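Local coordinates for cytochrome C (PDB 5LO9), which probably oxidises thiosulfate to tetrathionate, and may run the reaction in reverse, passing electrons along a chain of covalently bound c-type hemes, at residues A[118-121]-A[122-125]; A[291-294]-A[295-298]; A[130-133]-A[134-138]; A[174-177]-A[178-182]. One frame throughout, in Å; residues are numbered along the deposited sequence.

Contact 1 (A[118-121]-A[122-125]). With HEC (heme c), chain D.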
loop_
_atom_site.group_PDB
_atom_site.type_symbol
_atom_site.label_atom_id
_atom_site.label_comp_id
_atom_site.label_asym_id
_atom_site.label_seq_id
_atom_site.Cartn_x
_atom_site.Cartn_y
_atom_site.Cartn_z
ATOM N N LEU A 118 12.413 18.582 20.862
ATOM C CA LEU A 118 11.580 19.170 21.890
ATOM C C LEU A 118 10.191 18.548 21.872
ATOM O O LEU A 118 9.470 18.724 20.881
ATOM C CB LEU A 118 11.478 20.667 21.643
ATOM C CG LEU A 118 10.552 21.460 22.555
ATOM C CD1 LEU A 118 11.058 21.447 24.005
ATOM C CD2 LEU A 118 10.464 22.884 22.019
ATOM N N PRO A 119 9.757 17.832 22.899
ATOM C CA PRO A 119 8.390 17.286 22.897
ATOM C C PRO A 119 7.339 18.384 23.043
ATOM O O PRO A 119 7.617 19.501 23.481
ATOM C CB PRO A 119 8.377 16.371 24.119
ATOM C CG PRO A 119 9.841 16.153 24.465
ATOM C CD PRO A 119 10.517 17.406 24.076
ATOM N N ALA A 120 6.105 18.044 22.677
ATOM C CA ALA A 120 4.982 18.940 22.936
ATOM C C ALA A 120 4.812 19.199 24.432
ATOM O O ALA A 120 5.009 18.317 25.273
ATOM C CB ALA A 120 3.685 18.355 22.400
ATOM N N CYS A 121 4.372 20.409 24.767
ATOM C CA CYS A 121 4.129 20.687 26.169
ATOM C C CYS A 121 3.152 19.666 26.743
ATOM O O CYS A 121 3.306 19.213 27.884
ATOM C CB CYS A 121 3.600 22.112 26.339
ATOM S SG CYS A 121 4.539 23.371 25.422
ATOM N N VAL A 122 2.152 19.264 25.956
ATOM C CA VAL A 122 1.123 18.365 26.485
ATOM C C VAL A 122 1.625 16.950 26.677
ATOM O O VAL A 122 0.963 16.153 27.341
ATOM C CB VAL A 122 -0.138 18.345 25.591
ATOM C CG1 VAL A 122 -0.760 19.703 25.490
ATOM C CG2 VAL A 122 0.194 17.863 24.186
ATOM N N ARG A 123 2.801 16.628 26.159
ATOM C CA ARG A 123 3.333 15.290 26.342
ATOM C C ARG A 123 3.700 15.022 27.801
ATOM O O ARG A 123 3.702 13.870 28.229
ATOM C CB ARG A 123 4.532 15.107 25.424
ATOM C CG ARG A 123 4.833 13.704 25.088
ATOM C CD ARG A 123 3.586 12.975 24.485
ATOM N NE ARG A 123 3.091 13.772 23.377
ATOM C CZ ARG A 123 1.827 14.039 23.095
ATOM N NH1 ARG A 123 0.833 13.573 23.839
ATOM N NH2 ARG A 123 1.568 14.793 22.028
ATOM N N CYS A 124 4.060 16.059 28.555
ATOM C CA CYS A 124 4.280 15.983 29.991
ATOM C C CYS A 124 3.179 16.659 30.789
ATOM O O CYS A 124 2.922 16.246 31.925
ATOM C CB CYS A 124 5.605 16.659 30.398
ATOM S SG CYS A 124 7.195 15.977 29.841
ATOM N N HIS A 125 2.561 17.722 30.257
ATOM C CA HIS A 125 1.577 18.486 31.024
ATOM C C HIS A 125 0.149 17.997 30.834
ATOM O O HIS A 125 -0.789 18.612 31.357
ATOM C CB HIS A 125 1.664 19.973 30.679
ATOM C CG HIS A 125 2.851 20.649 31.302
ATOM N ND1 HIS A 125 2.849 21.089 32.607
ATOM C CD2 HIS A 125 4.085 20.926 30.814
ATOM C CE1 HIS A 125 4.025 21.621 32.891
ATOM N NE2 HIS A 125 4.790 21.535 31.820
HETATM FE FE HEC D . 6.734 22.232 31.654
HETATM C CHA HEC D . 6.392 23.180 34.990
HETATM C CHB HEC D . 5.632 25.405 30.653
HETATM C CHC HEC D . 6.930 21.257 28.310
HETATM C CHD HEC D . 8.100 19.186 32.645
HETATM N NA HEC D . 6.118 23.959 32.653
HETATM C C1A HEC D . 6.049 24.135 33.966
HETATM C C2A HEC D . 5.597 25.479 34.367
HETATM C C3A HEC D . 5.388 26.152 33.082
HETATM C C4A HEC D . 5.741 25.108 32.081
HETATM C CMA HEC D . 4.918 27.565 32.879
HETATM C CAA HEC D . 5.388 26.064 35.741
HETATM C CBA HEC D . 3.948 25.831 36.172
HETATM C CGA HEC D . 3.675 26.471 37.514
HETATM O O1A HEC D . 2.606 26.195 38.099
HETATM O O2A HEC D . 4.529 27.257 37.985
HETATM N NB HEC D . 6.349 23.159 29.824
HETATM C C1B HEC D . 5.918 24.407 29.627
HETATM C C2B HEC D . 5.745 24.743 28.190
HETATM C C3B HEC D . 6.149 23.511 27.504
HETATM C C4B HEC D . 6.501 22.612 28.615
HETATM C CMB HEC D . 5.283 26.051 27.610
HETATM C CAB HEC D . 6.185 23.190 26.037
HETATM C CBB HEC D . 7.037 24.193 25.314
HETATM N NC HEC D . 7.383 20.529 30.654
HETATM C C1C HEC D . 7.362 20.321 29.344
HETATM C C2C HEC D . 7.875 18.993 28.951
HETATM C C3C HEC D . 8.246 18.368 30.227
HETATM C C4C HEC D . 7.895 19.428 31.209
HETATM C CMC HEC D . 7.986 18.477 27.549
HETATM C CAC HEC D . 8.778 16.989 30.545
HETATM C CBC HEC D . 9.843 16.406 29.659
HETATM N ND HEC D . 7.166 21.342 33.478
HETATM C C1D HEC D . 7.721 20.156 33.669
HETATM C C2D HEC D . 7.904 19.826 35.096
HETATM C C3D HEC D . 7.402 20.980 35.806
HETATM C C4D HEC D . 6.964 21.865 34.691
HETATM C CMD HEC D . 8.492 18.602 35.677
HETATM C CAD HEC D . 7.354 21.180 37.301
HETATM C CBD HEC D . 8.579 21.958 37.801
HETATM C CGD HEC D . 8.693 21.922 39.312
HETATM O O1D HEC D . 9.012 22.998 39.854
HETATM O O2D HEC D . 8.457 20.860 39.950
#

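Contact 2 (A[291-294]-A[295-298]). With HEC (heme c), chain E; EDO (1,2-ethanediol), chain B.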
loop_
_atom_site.group_PDB
_atom_site.type_symbol
_atom_site.label_atom_id
_atom_site.label_comp_id
_atom_site.label_asym_id
_atom_site.label_seq_id
_atom_site.Cartn_x
_atom_site.Cartn_y
_atom_site.Cartn_z
ATOM N N HIS A 291 6.199 5.154 18.625
ATOM C CA HIS A 291 6.562 5.681 17.301
ATOM C C HIS A 291 6.463 7.200 17.432
ATOM O O HIS A 291 5.451 7.828 17.093
ATOM C CB HIS A 291 5.663 5.144 16.174
ATOM C CG HIS A 291 5.677 3.652 16.022
ATOM N ND1 HIS A 291 6.682 2.987 15.356
ATOM C CD2 HIS A 291 4.785 2.700 16.404
ATOM C CE1 HIS A 291 6.417 1.687 15.345
ATOM N NE2 HIS A 291 5.271 1.485 15.970
ATOM N N LEU A 292 7.526 7.794 17.953
ATOM C CA LEU A 292 7.434 9.137 18.498
ATOM C C LEU A 292 7.160 10.207 17.426
ATOM O O LEU A 292 7.424 10.045 16.228
ATOM C CB LEU A 292 8.722 9.436 19.236
ATOM C CG LEU A 292 9.051 8.437 20.327
ATOM C CD1 LEU A 292 10.345 8.844 20.956
ATOM C CD2 LEU A 292 7.943 8.393 21.352
ATOM N N ASP A 293 6.660 11.339 17.902
ATOM C CA ASP A 293 6.209 12.430 17.043
ATOM C C ASP A 293 5.129 11.923 16.098
ATOM O O ASP A 293 5.073 12.286 14.919
ATOM C CB ASP A 293 7.360 13.088 16.269
ATOM C CG ASP A 293 6.980 14.472 15.756
ATOM O OD1 ASP A 293 5.901 14.959 16.192
ATOM O OD2 ASP A 293 7.742 15.084 14.966
ATOM N N ASN A 294 4.292 11.042 16.627
ATOM C CA ASN A 294 3.126 10.519 15.905
ATOM C C ASN A 294 3.533 9.848 14.598
ATOM O O ASN A 294 2.844 9.938 13.582
ATOM C CB ASN A 294 2.096 11.616 15.668
ATOM C CG ASN A 294 0.674 11.095 15.745
ATOM O OD1 ASN A 294 0.368 10.194 16.539
ATOM N ND2 ASN A 294 -0.215 11.691 14.950
ATOM N N GLY A 295 4.639 9.119 14.653
ATOM C CA GLY A 295 5.106 8.371 13.528
ATOM C C GLY A 295 6.089 9.100 12.666
ATOM O O GLY A 295 6.504 8.540 11.651
ATOM N N ARG A 296 6.542 10.293 13.059
ATOM C CA ARG A 296 7.445 11.047 12.184
ATOM C C ARG A 296 8.922 10.937 12.543
ATOM O O ARG A 296 9.763 11.294 11.710
ATOM C CB ARG A 296 7.083 12.526 12.186
ATOM C CG ARG A 296 5.631 12.842 11.870
ATOM C CD ARG A 296 5.324 14.263 12.187
ATOM N NE ARG A 296 4.220 14.828 11.431
ATOM C CZ ARG A 296 4.355 15.442 10.264
ATOM N NH1 ARG A 296 5.546 15.546 9.671
ATOM N NH2 ARG A 296 3.284 15.934 9.684
ATOM N N ARG A 297 9.259 10.439 13.731
ATOM C CA ARG A 297 10.606 10.591 14.276
ATOM C C ARG A 297 11.572 9.535 13.757
ATOM O O ARG A 297 11.433 8.333 14.051
ATOM C CB ARG A 297 10.555 10.507 15.785
ATOM C CG ARG A 297 11.901 10.596 16.452
ATOM C CD ARG A 297 12.353 12.011 16.531
ATOM N NE ARG A 297 13.391 12.194 17.547
ATOM C CZ ARG A 297 14.178 13.255 17.634
ATOM N NH1 ARG A 297 14.088 14.250 16.767
ATOM N NH2 ARG A 297 15.036 13.322 18.616
ATOM N N ALA A 298 12.576 9.990 13.023
ATOM C CA ALA A 298 13.664 9.099 12.677
ATOM C C ALA A 298 14.263 8.478 13.930
ATOM O O ALA A 298 14.400 9.128 14.980
ATOM C CB ALA A 298 14.744 9.850 11.927
HETATM FE FE HEC E . 4.453 -0.555 16.005
HETATM C CHA HEC E . 7.038 -1.747 13.946
HETATM C CHB HEC E . 2.608 0.403 13.189
HETATM C CHC HEC E . 1.751 0.393 18.070
HETATM C CHD HEC E . 6.419 -1.110 18.770
HETATM N NA HEC E . 4.785 -0.653 13.953
HETATM C C1A HEC E . 5.850 -1.166 13.347
HETATM C C2A HEC E . 5.774 -1.102 11.871
HETATM C C3A HEC E . 4.487 -0.468 11.640
HETATM C C4A HEC E . 3.941 -0.226 12.998
HETATM C CMA HEC E . 3.893 -0.124 10.322
HETATM C CAA HEC E . 6.815 -1.547 10.875
HETATM C CBA HEC E . 7.990 -0.576 10.922
HETATM C CGA HEC E . 9.008 -0.879 9.836
HETATM O O1A HEC E . 9.818 0.032 9.551
HETATM O O2A HEC E . 9.031 -2.019 9.279
HETATM N NB HEC E . 2.545 0.241 15.715
HETATM C C1B HEC E . 2.004 0.552 14.517
HETATM C C2B HEC E . 0.639 1.076 14.625
HETATM C C3B HEC E . 0.387 1.064 16.059
HETATM C C4B HEC E . 1.630 0.517 16.633
HETATM C CMB HEC E . -0.252 1.546 13.531
HETATM C CAB HEC E . -0.866 1.485 16.755
HETATM C CBB HEC E . -1.979 0.534 16.316
HETATM N NC HEC E . 4.132 -0.402 18.063
HETATM C C1C HEC E . 3.020 0.009 18.693
HETATM C C2C HEC E . 3.177 0.080 20.164
HETATM C C3C HEC E . 4.562 -0.378 20.366
HETATM C C4C HEC E . 5.052 -0.630 18.991
HETATM C CMC HEC E . 2.130 0.503 21.163
HETATM C CAC HEC E . 5.380 -0.507 21.638
HETATM C CBC HEC E . 4.652 -1.284 22.688
HETATM N ND HEC E . 6.376 -1.312 16.285
HETATM C C1D HEC E . 6.967 -1.457 17.460
HETATM C C2D HEC E . 8.332 -2.002 17.351
HETATM C C3D HEC E . 8.552 -2.215 15.909
HETATM C C4D HEC E . 7.247 -1.747 15.368
HETATM C CMD HEC E . 9.226 -2.281 18.509
HETATM C CAD HEC E . 9.767 -2.745 15.168
HETATM C CBD HEC E . 10.245 -4.151 15.593
HETATM C CGD HEC E . 9.289 -5.344 15.386
HETATM O O1D HEC E . 8.096 -5.348 15.817
HETATM O O2D HEC E . 9.750 -6.361 14.800
HETATM C C1 EDO B . -0.608 14.873 13.599
HETATM O O1 EDO B . -0.051 14.839 14.897
HETATM C C2 EDO B . 0.537 14.860 12.572
HETATM O O2 EDO B . 0.820 13.677 11.786
#

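Contact 3 (A[130-133]-A[134-138]). With HEC (heme c), chain D.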
loop_
_atom_site.group_PDB
_atom_site.type_symbol
_atom_site.label_atom_id
_atom_site.label_comp_id
_atom_site.label_asym_id
_atom_site.label_seq_id
_atom_site.Cartn_x
_atom_site.Cartn_y
_atom_site.Cartn_z
ATOM N N VAL A 130 -4.095 20.293 31.366
ATOM C CA VAL A 130 -4.788 20.232 32.650
ATOM C C VAL A 130 -3.935 19.608 33.739
ATOM O O VAL A 130 -4.379 19.512 34.888
ATOM C CB VAL A 130 -6.106 19.461 32.450
ATOM C CG1 VAL A 130 -6.948 20.207 31.487
ATOM C CG2 VAL A 130 -5.837 18.036 31.939
ATOM N N GLY A 131 -2.715 19.215 33.425
ATOM C CA GLY A 131 -1.848 18.612 34.411
ATOM C C GLY A 131 -1.802 17.106 34.265
ATOM O O GLY A 131 -2.701 16.487 33.711
ATOM N N ALA A 132 -0.713 16.503 34.813
ATOM C CA ALA A 132 -0.460 15.073 34.784
ATOM C C ALA A 132 0.063 14.640 36.147
ATOM O O ALA A 132 1.224 14.292 36.339
ATOM C CB ALA A 132 0.530 14.706 33.681
ATOM N N GLY A 133 -0.809 14.634 37.127
ATOM C CA GLY A 133 -0.389 14.252 38.458
ATOM C C GLY A 133 0.399 15.327 39.179
ATOM O O GLY A 133 0.436 16.497 38.783
ATOM N N ALA A 134 1.036 14.912 40.274
ATOM C CA ALA A 134 1.682 15.875 41.172
ATOM C C ALA A 134 2.961 16.456 40.578
ATOM O O ALA A 134 3.205 17.663 40.694
ATOM C CB ALA A 134 1.999 15.221 42.494
ATOM N N VAL A 135 3.761 15.621 39.895
ATOM C CA VAL A 135 4.990 16.087 39.259
ATOM C C VAL A 135 4.719 17.162 38.232
ATOM O O VAL A 135 5.500 18.103 38.084
ATOM C CB VAL A 135 5.714 14.930 38.563
ATOM C CG1 VAL A 135 6.924 15.443 37.809
ATOM C CG2 VAL A 135 6.130 13.930 39.511
ATOM N N PHE A 136 3.657 17.019 37.462
ATOM C CA PHE A 136 3.515 17.805 36.241
ATOM C C PHE A 136 2.314 18.727 36.366
ATOM O O PHE A 136 1.169 18.275 36.223
ATOM C CB PHE A 136 3.398 16.873 35.039
ATOM C CG PHE A 136 4.643 16.062 34.788
ATOM C CD1 PHE A 136 5.770 16.633 34.204
ATOM C CD2 PHE A 136 4.692 14.730 35.127
ATOM C CE1 PHE A 136 6.942 15.874 33.967
ATOM C CE2 PHE A 136 5.855 13.963 34.900
ATOM C CZ PHE A 136 6.977 14.534 34.325
ATOM N N PRO A 137 2.516 20.014 36.638
ATOM C CA PRO A 137 1.403 20.892 36.994
ATOM C C PRO A 137 0.621 21.314 35.768
ATOM O O PRO A 137 1.144 21.264 34.639
ATOM C CB PRO A 137 2.102 22.112 37.628
ATOM C CG PRO A 137 3.360 22.198 36.887
ATOM C CD PRO A 137 3.795 20.736 36.676
ATOM N N PRO A 138 -0.601 21.814 35.963
ATOM C CA PRO A 138 -1.357 22.373 34.844
ATOM C C PRO A 138 -0.765 23.684 34.385
ATOM O O PRO A 138 -0.182 24.428 35.170
ATOM C CB PRO A 138 -2.753 22.580 35.427
ATOM C CG PRO A 138 -2.562 22.718 36.879
ATOM C CD PRO A 138 -1.278 22.027 37.245
HETATM FE FE HEC D . 6.734 22.232 31.654
HETATM C CHA HEC D . 6.392 23.180 34.990
HETATM C CHB HEC D . 5.632 25.405 30.653
HETATM C CHC HEC D . 6.930 21.257 28.310
HETATM C CHD HEC D . 8.100 19.186 32.645
HETATM N NA HEC D . 6.118 23.959 32.653
HETATM C C1A HEC D . 6.049 24.135 33.966
HETATM C C2A HEC D . 5.597 25.479 34.367
HETATM C C3A HEC D . 5.388 26.152 33.082
HETATM C C4A HEC D . 5.741 25.108 32.081
HETATM C CMA HEC D . 4.918 27.565 32.879
HETATM C CAA HEC D . 5.388 26.064 35.741
HETATM C CBA HEC D . 3.948 25.831 36.172
HETATM C CGA HEC D . 3.675 26.471 37.514
HETATM O O1A HEC D . 2.606 26.195 38.099
HETATM O O2A HEC D . 4.529 27.257 37.985
HETATM N NB HEC D . 6.349 23.159 29.824
HETATM C C1B HEC D . 5.918 24.407 29.627
HETATM C C2B HEC D . 5.745 24.743 28.190
HETATM C C3B HEC D . 6.149 23.511 27.504
HETATM C C4B HEC D . 6.501 22.612 28.615
HETATM C CMB HEC D . 5.283 26.051 27.610
HETATM C CAB HEC D . 6.185 23.190 26.037
HETATM C CBB HEC D . 7.037 24.193 25.314
HETATM N NC HEC D . 7.383 20.529 30.654
HETATM C C1C HEC D . 7.362 20.321 29.344
HETATM C C2C HEC D . 7.875 18.993 28.951
HETATM C C3C HEC D . 8.246 18.368 30.227
HETATM C C4C HEC D . 7.895 19.428 31.209
HETATM C CMC HEC D . 7.986 18.477 27.549
HETATM C CAC HEC D . 8.778 16.989 30.545
HETATM C CBC HEC D . 9.843 16.406 29.659
HETATM N ND HEC D . 7.166 21.342 33.478
HETATM C C1D HEC D . 7.721 20.156 33.669
HETATM C C2D HEC D . 7.904 19.826 35.096
HETATM C C3D HEC D . 7.402 20.980 35.806
HETATM C C4D HEC D . 6.964 21.865 34.691
HETATM C CMD HEC D . 8.492 18.602 35.677
HETATM C CAD HEC D . 7.354 21.180 37.301
HETATM C CBD HEC D . 8.579 21.958 37.801
HETATM C CGD HEC D . 8.693 21.922 39.312
HETATM O O1D HEC D . 9.012 22.998 39.854
HETATM O O2D HEC D . 8.457 20.860 39.950
#

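Contact 4 (A[174-177]-A[178-182]). With PGO (S-1,2-propanediol), chain P.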
loop_
_atom_site.group_PDB
_atom_site.type_symbol
_atom_site.label_atom_id
_atom_site.label_comp_id
_atom_site.label_asym_id
_atom_site.label_seq_id
_atom_site.Cartn_x
_atom_site.Cartn_y
_atom_site.Cartn_z
ATOM N N LEU A 174 13.330 27.735 23.560
ATOM C CA LEU A 174 12.298 28.642 23.081
ATOM C C LEU A 174 12.858 30.055 22.946
ATOM O O LEU A 174 13.680 30.483 23.769
ATOM C CB LEU A 174 11.118 28.675 24.048
ATOM C CG LEU A 174 10.454 27.367 24.444
ATOM C CD1 LEU A 174 9.384 27.591 25.538
ATOM C CD2 LEU A 174 9.860 26.759 23.237
ATOM N N ASP A 175 12.410 30.783 21.912
ATOM C CA ASP A 175 12.721 32.200 21.771
ATOM C C ASP A 175 11.592 33.030 22.405
ATOM O O ASP A 175 10.552 32.509 22.801
ATOM C CB ASP A 175 13.010 32.577 20.290
ATOM C CG ASP A 175 11.788 32.507 19.362
ATOM O OD1 ASP A 175 10.661 32.872 19.791
ATOM O OD2 ASP A 175 11.982 32.169 18.155
ATOM N N ALA A 176 11.844 34.330 22.568
ATOM C CA ALA A 176 10.910 35.205 23.279
ATOM C C ALA A 176 9.501 35.163 22.684
ATOM O O ALA A 176 8.504 35.197 23.424
ATOM C CB ALA A 176 11.434 36.633 23.221
ATOM N N ASP A 177 9.401 35.179 21.340
ATOM C CA ASP A 177 8.094 35.159 20.692
ATOM C C ASP A 177 7.340 33.895 21.049
ATOM O O ASP A 177 6.148 33.940 21.391
ATOM C CB ASP A 177 8.246 35.293 19.170
ATOM C CG ASP A 177 8.575 36.734 18.735
ATOM O OD1 ASP A 177 8.710 37.629 19.623
ATOM O OD2 ASP A 177 8.689 36.968 17.501
ATOM N N GLU A 178 8.036 32.761 21.039
ATOM C CA GLU A 178 7.361 31.507 21.339
ATOM C C GLU A 178 6.886 31.492 22.779
ATOM O O GLU A 178 5.800 30.980 23.068
ATOM C CB GLU A 178 8.290 30.329 21.041
ATOM C CG GLU A 178 8.477 30.091 19.560
ATOM C CD GLU A 178 9.712 29.273 19.241
ATOM O OE1 GLU A 178 10.659 29.305 20.048
ATOM O OE2 GLU A 178 9.760 28.625 18.175
ATOM N N GLN A 179 7.663 32.101 23.686
ATOM C CA GLN A 179 7.257 32.145 25.087
ATOM C C GLN A 179 5.946 32.893 25.258
ATOM O O GLN A 179 5.034 32.408 25.948
ATOM C CB GLN A 179 8.343 32.785 25.929
ATOM C CG GLN A 179 9.548 31.894 26.074
ATOM C CD GLN A 179 10.635 32.514 26.891
ATOM O OE1 GLN A 179 10.491 33.645 27.370
ATOM N NE2 GLN A 179 11.718 31.758 27.114
ATOM N N ARG A 180 5.797 34.031 24.569
ATOM C CA ARG A 180 4.545 34.772 24.666
ATOM C C ARG A 180 3.394 33.973 24.075
ATOM O O ARG A 180 2.337 33.824 24.714
ATOM C CB ARG A 180 4.677 36.141 23.985
ATOM C CG ARG A 180 5.576 37.127 24.753
ATOM C CD ARG A 180 5.620 38.495 24.100
ATOM N NE ARG A 180 6.620 38.505 23.037
ATOM C CZ ARG A 180 7.919 38.774 23.215
ATOM N NH1 ARG A 180 8.416 39.069 24.431
ATOM N NH2 ARG A 180 8.735 38.734 22.160
ATOM N N ALA A 181 3.616 33.362 22.907
ATOM C CA ALA A 181 2.530 32.637 22.266
ATOM C C ALA A 181 2.081 31.459 23.116
ATOM O O ALA A 181 0.879 31.244 23.304
ATOM C CB ALA A 181 2.966 32.175 20.886
ATOM N N LEU A 182 3.046 30.695 23.643
ATOM C CA LEU A 182 2.749 29.571 24.523
ATOM C C LEU A 182 2.039 30.036 25.773
ATOM O O LEU A 182 1.179 29.334 26.305
ATOM C CB LEU A 182 4.031 28.833 24.883
ATOM C CG LEU A 182 4.539 28.009 23.690
ATOM C CD1 LEU A 182 5.989 27.687 23.768
ATOM C CD2 LEU A 182 3.788 26.731 23.629
HETATM C C1 PGO P . 16.629 31.370 25.090
HETATM C C2 PGO P . 18.082 31.287 25.585
HETATM C C3 PGO P . 18.999 30.633 24.523
HETATM O O1 PGO P . 15.714 31.586 26.184
HETATM O O2 PGO P . 18.107 30.609 26.867
#

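Contact 1 (A[118-121]-A[122-125])
Cys121, Cys124 and His125 converge on one heme c, the two cysteines through its vinyl-derived carbons and the histidine through its iron. Cys121 SG is bonded to the heme atom CAB at 1.8 Å, and Cys124 SG to CAC at 2.0 Å. Between these two attachments His125 NE2 binds the iron at 2.1 Å, and Met167 completes the axial pair. The CG of His125 stands beside the backbone N (chi1 -75°), which turns the imidazole toward the iron.

Behind this first shell the backbone begins a helix. Cys121 O accepts from His125 N at 2.9 Å, in the carbonyl plane, and takes a weak, longer bond from Cys124 N. The same oxygen lies at the edge of the imidazole. One residue earlier, Ala120 O accepts from Arg123 N at 2.9 Å. Ala120 CB rests 4.0 Å from Val122 CG2, while the bent chain of Arg123 carries its guanidinium away from this heme, toward another heme and the like-charged Arg269.

Farther out, Pro137 O accepts from His125 ND1. That bond helps to fix the rotation of the ring and would probably strengthen NE2 as an iron donor. The cysteines and following histidine make the CXXCH motif; its two thioethers and histidine, with Met167 from farther along the chain, suit a heme that cycles between oxidation states without leaving its site.

Contact 2 (A[291-294]-A[295-298])
Arg296 and Asp293 bring two flat groups together obliquely, the guanidinium and carboxylate planes 38° apart. Their charged atoms do not meet: it is Arg296 CD that lies 3.8 Å from Asp293 OD2. At the edge of the guanidinium, near its plane, lie Asp293 O and the O2 of an ethanediol, probably from the crystallisation liquor. The polar ends of both side chains have partners outside the turn: Asp293 OD1 forms a salt bridge with Arg249, and Arg296 NH2 hydrogen-bonds to Pro247 O. The His291 ring has heme CHA at its edge. His291 NE2 binds the heme iron at 2.2 Å, while ND1 bonds to Ser301 O. As the histidine following Cys287 and Cys290, it closes a CXXCH heme-binding motif, and the turn comes directly after it.

Gly295 N donates to His291 O at 2.9 Å, and Arg297 N to Leu292 O at 3.1 Å. Asp293, Asn294 and Gly295 all have positive phi; at Gly295 (93°) a CB would press on the preceding carbonyl, which suits glycine.

Asp293 and Arg297 touch helix 113-116, His291 and Asn294 helix 256-269, and Arg296 helix 351-363, so the turn is wedged among three helices.

Contact 3 (A[130-133]-A[134-138])
Ala132 and Phe136 face each other across a hairpin-like loop, and one backbone bond joins them. Ala132 N donates to Phe136 O at 2.9 Å, almost straight at 176° and tilted modestly from the carbonyl plane. Where the limbs meet again, Pro138 CB rests 3.5 Å from Val130 O.

Apolar packing accompanies the bond. Ala132 CB meets Phe136 CB at 3.8 Å, and alanine adds no bulk beyond CB beside the ring. With its CG beside the backbone N (chi1 -65°), the Phe136 ring points away from the loop toward the heme, yet its CD2 edge still lies 3.7 Å from Ala132 O. Val135 CG1 lies over the centre of one ring face, a CH-pi-like contact between sequence neighbours.

Contacts with the heme form a third group. Phe136 CE1 approaches the methyl CMD at 3.6 Å, and heme CHD lies at the ring edge. Pro137 CD touches CAD, the first carbon of a propionate, also at 3.6 Å. A serine in place of Phe136 would probably leave a gap beside this heme methyl and take the flat surface from under Val135.

The glycines meet backbone demands: both Gly131 and Gly133 have positive phi, at which a CB would press on the preceding carbonyl. Strand 413-415 touches one limb, Val130 and Ala132, while Phe421 meets the Phe136 ring. The whole is the loop that follows the CXXCH helix on the histidine side of the heme, and a proline in it beside the porphyrin is a familiar feature of class I cytochromes c.

Contact 4 (A[174-177]-A[178-182])
Asp175 and Glu178 form a capping box at the start of helix 176-187, each side chain accepting the backbone amide of the other. Asp175 is the N-cap. Its CG sits between the backbone N and the carbonyl carbon (chi1 69°), which folds OD1 back to accept Glu178 N at 2.9 Å. In return Glu178 reaches with an extended chain, and OE1 takes Asp175 N at 3.0 Å, a nearly straight bond of 172°. The two carboxylates are stacked, their planes 20° apart, with Asp175 OD1 and Glu178 OE1 3.6 Å from each other. The salt bridge of Glu178 OE2 with Arg116 probably offsets the like charges.

One turn along the outer surface, Arg180 NH2 meets Asp177 OD1 at 2.8 Å in a salt bridge that lies near the guanidinium plane, although the carboxylate itself is turned steeply against it. The bend at chi3 of Arg180 carries the flat group back over Ala176, whose O lies above the centre of one guanidinium face. Replacing Arg180 by a leucine would probably leave Asp177 without its charge partner and the Ala176 carbonyl without this cover.

On the inner side Leu174 CD1 packs 3.8 Å from Leu182 CD1, the side chains crossing at about a right angle, with Leu107 of helix 102-110 beside both. Leu182 in turn lines the heme pocket. Acidic residues suit this end of a helix: their oxygens can accept first-turn amides that have no preceding helix carbonyl, and their charge is likely to be stabilised by the helix dipole.

Along the chain the four contacts follow in series, none nesting or crossing: contact 1, contact 3, contact 4, then contact 2. Each closes only a local turn. The segment after helix 121-125 brings contact 3 back to contact 1, where Gly131 N probably bonds to His125 O and both border the same heme. Contact 4, on helix 176-187, returns to contact 1 from another direction, with Leu182 on Cys121 and Leu174 on Leu118. All three lie in one cytochrome c family region and pack round one heme. Contact 2 belongs to a different heme; its centre lies about 14 Å from that of contact 1, without touching it, yet Arg297 reaches Asp117 just before residue 118.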